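Local structure of vanadium-dependent haloperoxidase (4CIT) at residues P224-S229 against Y237-E242. The protein is a vanadium-dependent iodoperoxidase of a marine bacterium that probably uses hydrogen peroxide to oxidise iodide, with vanadate as its cofactor. Residues are numbered along the deposited sequence; the frame is centred on the assembly and turned at random.
Sequences PPPAYS and YKELKE
Tyr237 and Ser229 meet through a single backbone oxygen: in the tyrosine conformer described, one of two modelled, Ser229 O lies at the edge of the ring, near its plane, with Tyr237 CD1 3.8 Å away and Tyr237 CB 3.9 Å away. The first torsion of Tyr237 in this conformer (chi1 -155°) sets CG roughly opposite the backbone N and beside the carbonyl carbon, which brings the CD1 edge of the ring, rather than a face, to the serine carbonyl; the ring contact may differ in the other conformer. The same oxygen is 3.8 Å from Tyr237 N, too long for a bond; that amide is instead held by the hydroxyl of Ser234, just ahead of helix 235-253. Ser229 O is buried by the contact and has no polar partner in the model; its nearest side-chain neighbours across the contact are the CB and CD1 carbons of Tyr237. The serine hydroxyl turns back along its own chain, where OG bonds to the amide of Glu231.

The proline-rich run 224-229 belongs to an extended loop that leads into the helix and folds back along its first turns, at the surface of this largely helical PAP2-type haloperoxidase. Two residues further along the helix, the second touch is looser: Pro226 CG comes within 4.3 Å of Glu239 OE1. The glutamate chain is bent at its first torsion (chi1 -71°) and nearly extended at the second (chi2 -153°), extending toward helix 426-446, where OE1 accepts a hydrogen bond from the amide of Ala427. Pro226 also packs on Ala427, so loop and glutamate converge on the start of that helix. The side chain of Glu239 lies about 13 Å from a bound vanadate, well outside its first shell.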
loop_
_atom_site.group_PDB
_atom_site.type_symbol
_atom_site.label_atom_id
_atom_site.label_comp_id
_atom_site.label_asym_id
_atom_site.label_seq_id
_atom_site.Cartn_x
_atom_site.Cartn_y
_atom_site.Cartn_z
ATOM N N PRO A 224 -15.757 15.304 10.333
ATOM C CA PRO A 224 -15.299 14.764 11.612
ATOM C C PRO A 224 -16.117 13.565 12.034
ATOM O O PRO A 224 -17.250 13.427 11.556
ATOM C CB PRO A 224 -15.529 15.900 12.587
ATOM C CG PRO A 224 -16.559 16.808 11.933
ATOM C CD PRO A 224 -16.218 16.718 10.459
ATOM N N PRO A 225 -15.570 12.698 12.888
ATOM C CA PRO A 225 -16.338 11.580 13.377
ATOM C C PRO A 225 -17.396 12.078 14.367
ATOM O O PRO A 225 -17.281 13.141 14.960
ATOM C CB PRO A 225 -15.310 10.740 14.156
ATOM C CG PRO A 225 -14.251 11.708 14.606
ATOM C CD PRO A 225 -14.268 12.863 13.630
ATOM N N PRO A 226 -18.405 11.264 14.625
ATOM C CA PRO A 226 -19.356 11.591 15.644
ATOM C C PRO A 226 -18.740 11.817 16.979
ATOM O O PRO A 226 -17.748 11.158 17.343
ATOM C CB PRO A 226 -20.310 10.372 15.688
ATOM C CG PRO A 226 -19.847 9.437 14.683
ATOM C CD PRO A 226 -18.716 10.034 13.891
ATOM N N ALA A 227 -19.260 12.832 17.667
ATOM C CA ALA A 227 -18.702 13.180 19.003
ATOM C C ALA A 227 -18.810 11.988 19.975
ATOM O O ALA A 227 -19.855 11.400 20.107
ATOM C CB ALA A 227 -19.431 14.349 19.588
ATOM N N TYR A 228 -17.719 11.679 20.607
ATOM C CA TYR A 228 -17.717 10.702 21.686
ATOM C C TYR A 228 -18.857 11.057 22.693
ATOM O O TYR A 228 -19.022 12.226 23.201
ATOM C CB TYR A 228 -16.387 10.709 22.390
ATOM C CG TYR A 228 -16.362 9.847 23.623
ATOM C CD1 TYR A 228 -16.124 8.512 23.515
ATOM C CD2 TYR A 228 -16.599 10.351 24.882
ATOM C CE1 TYR A 228 -16.043 7.705 24.603
ATOM C CE2 TYR A 228 -16.554 9.500 25.999
ATOM C CZ TYR A 228 -16.265 8.156 25.808
ATOM O OH TYR A 228 -16.250 7.247 26.811
ATOM N N SER A 229 -19.653 10.055 22.985
ATOM C CA SER A 229 -20.739 10.233 23.908
ATOM C C SER A 229 -21.239 8.887 24.354
ATOM O O SER A 229 -21.267 7.971 23.559
ATOM C CB SER A 229 -21.889 11.004 23.221
ATOM O OG SER A 229 -23.011 11.115 24.093
ATOM N N TYR A 237 -22.837 6.536 20.400
ATOM C CA TYR A 237 -23.295 5.387 21.150
ATOM C C TYR A 237 -23.958 4.373 20.232
ATOM O O TYR A 237 -23.760 3.150 20.383
ATOM C CB TYR A 237 -24.230 5.809 22.297
ATOM C CG TYR A 237 -24.226 4.767 23.414
ATOM C CD1 TYR A 237 -23.174 4.720 24.311
ATOM C CD2 TYR A 237 -25.250 3.847 23.553
ATOM C CE1 TYR A 237 -23.129 3.805 25.341
ATOM C CE2 TYR A 237 -25.219 2.902 24.599
ATOM C CZ TYR A 237 -24.147 2.906 25.480
ATOM O OH TYR A 237 -24.062 1.985 26.512
ATOM N N LYS A 238 -24.741 4.844 19.276
ATOM C CA LYS A 238 -25.290 3.957 18.302
ATOM C C LYS A 238 -24.231 3.158 17.594
ATOM O O LYS A 238 -24.382 1.962 17.371
ATOM C CB LYS A 238 -26.261 4.662 17.353
ATOM C CG LYS A 238 -27.480 5.112 18.181
ATOM C CD LYS A 238 -28.588 5.673 17.305
ATOM C CE LYS A 238 -29.742 6.214 18.133
ATOM N NZ LYS A 238 -30.543 7.089 17.252
ATOM N N GLU A 239 -23.175 3.842 17.182
ATOM C CA GLU A 239 -22.128 3.139 16.463
ATOM C C GLU A 239 -21.311 2.168 17.344
ATOM O O GLU A 239 -20.942 1.121 16.893
ATOM C CB GLU A 239 -21.164 4.191 15.844
ATOM C CG GLU A 239 -21.877 4.884 14.715
ATOM C CD GLU A 239 -21.018 5.429 13.635
ATOM O OE1 GLU A 239 -19.778 5.278 13.674
ATOM O OE2 GLU A 239 -21.659 6.007 12.690
ATOM N N LEU A 240 -21.151 2.490 18.607
ATOM C CA LEU A 240 -20.452 1.652 19.592
ATOM C C LEU A 240 -21.254 0.406 19.825
ATOM O O LEU A 240 -20.756 -0.738 19.836
ATOM C CB LEU A 240 -20.411 2.444 20.923
ATOM C CG LEU A 240 -19.731 1.739 22.064
ATOM C CD1 LEU A 240 -18.283 1.568 21.711
ATOM C CD2 LEU A 240 -19.887 2.529 23.356
ATOM N N LYS A 241 -22.574 0.617 19.948
ATOM C CA LYS A 241 -23.487 -0.487 20.148
ATOM C C LYS A 241 -23.536 -1.440 18.975
ATOM O O LYS A 241 -23.622 -2.642 19.152
ATOM C CB LYS A 241 -24.894 0.026 20.500
ATOM C CG LYS A 241 -25.920 -1.055 20.896
ATOM C CD LYS A 241 -27.386 -0.613 20.844
ATOM C CE LYS A 241 -28.314 -1.594 21.564
ATOM N NZ LYS A 241 -28.672 -2.788 20.750
ATOM N N GLU A 242 -23.449 -0.933 17.763
ATOM C CA GLU A 242 -23.315 -1.747 16.577
ATOM C C GLU A 242 -22.067 -2.678 16.610
ATOM O O GLU A 242 -22.188 -3.784 16.383
ATOM C CB GLU A 242 -23.343 -0.843 15.321
ATOM C CG GLU A 242 -23.217 -1.727 14.095
ATOM C CD GLU A 242 -23.058 -1.042 12.740
ATOM O OE1 GLU A 242 -22.781 0.168 12.675
ATOM O OE2 GLU A 242 -23.169 -1.788 11.699
#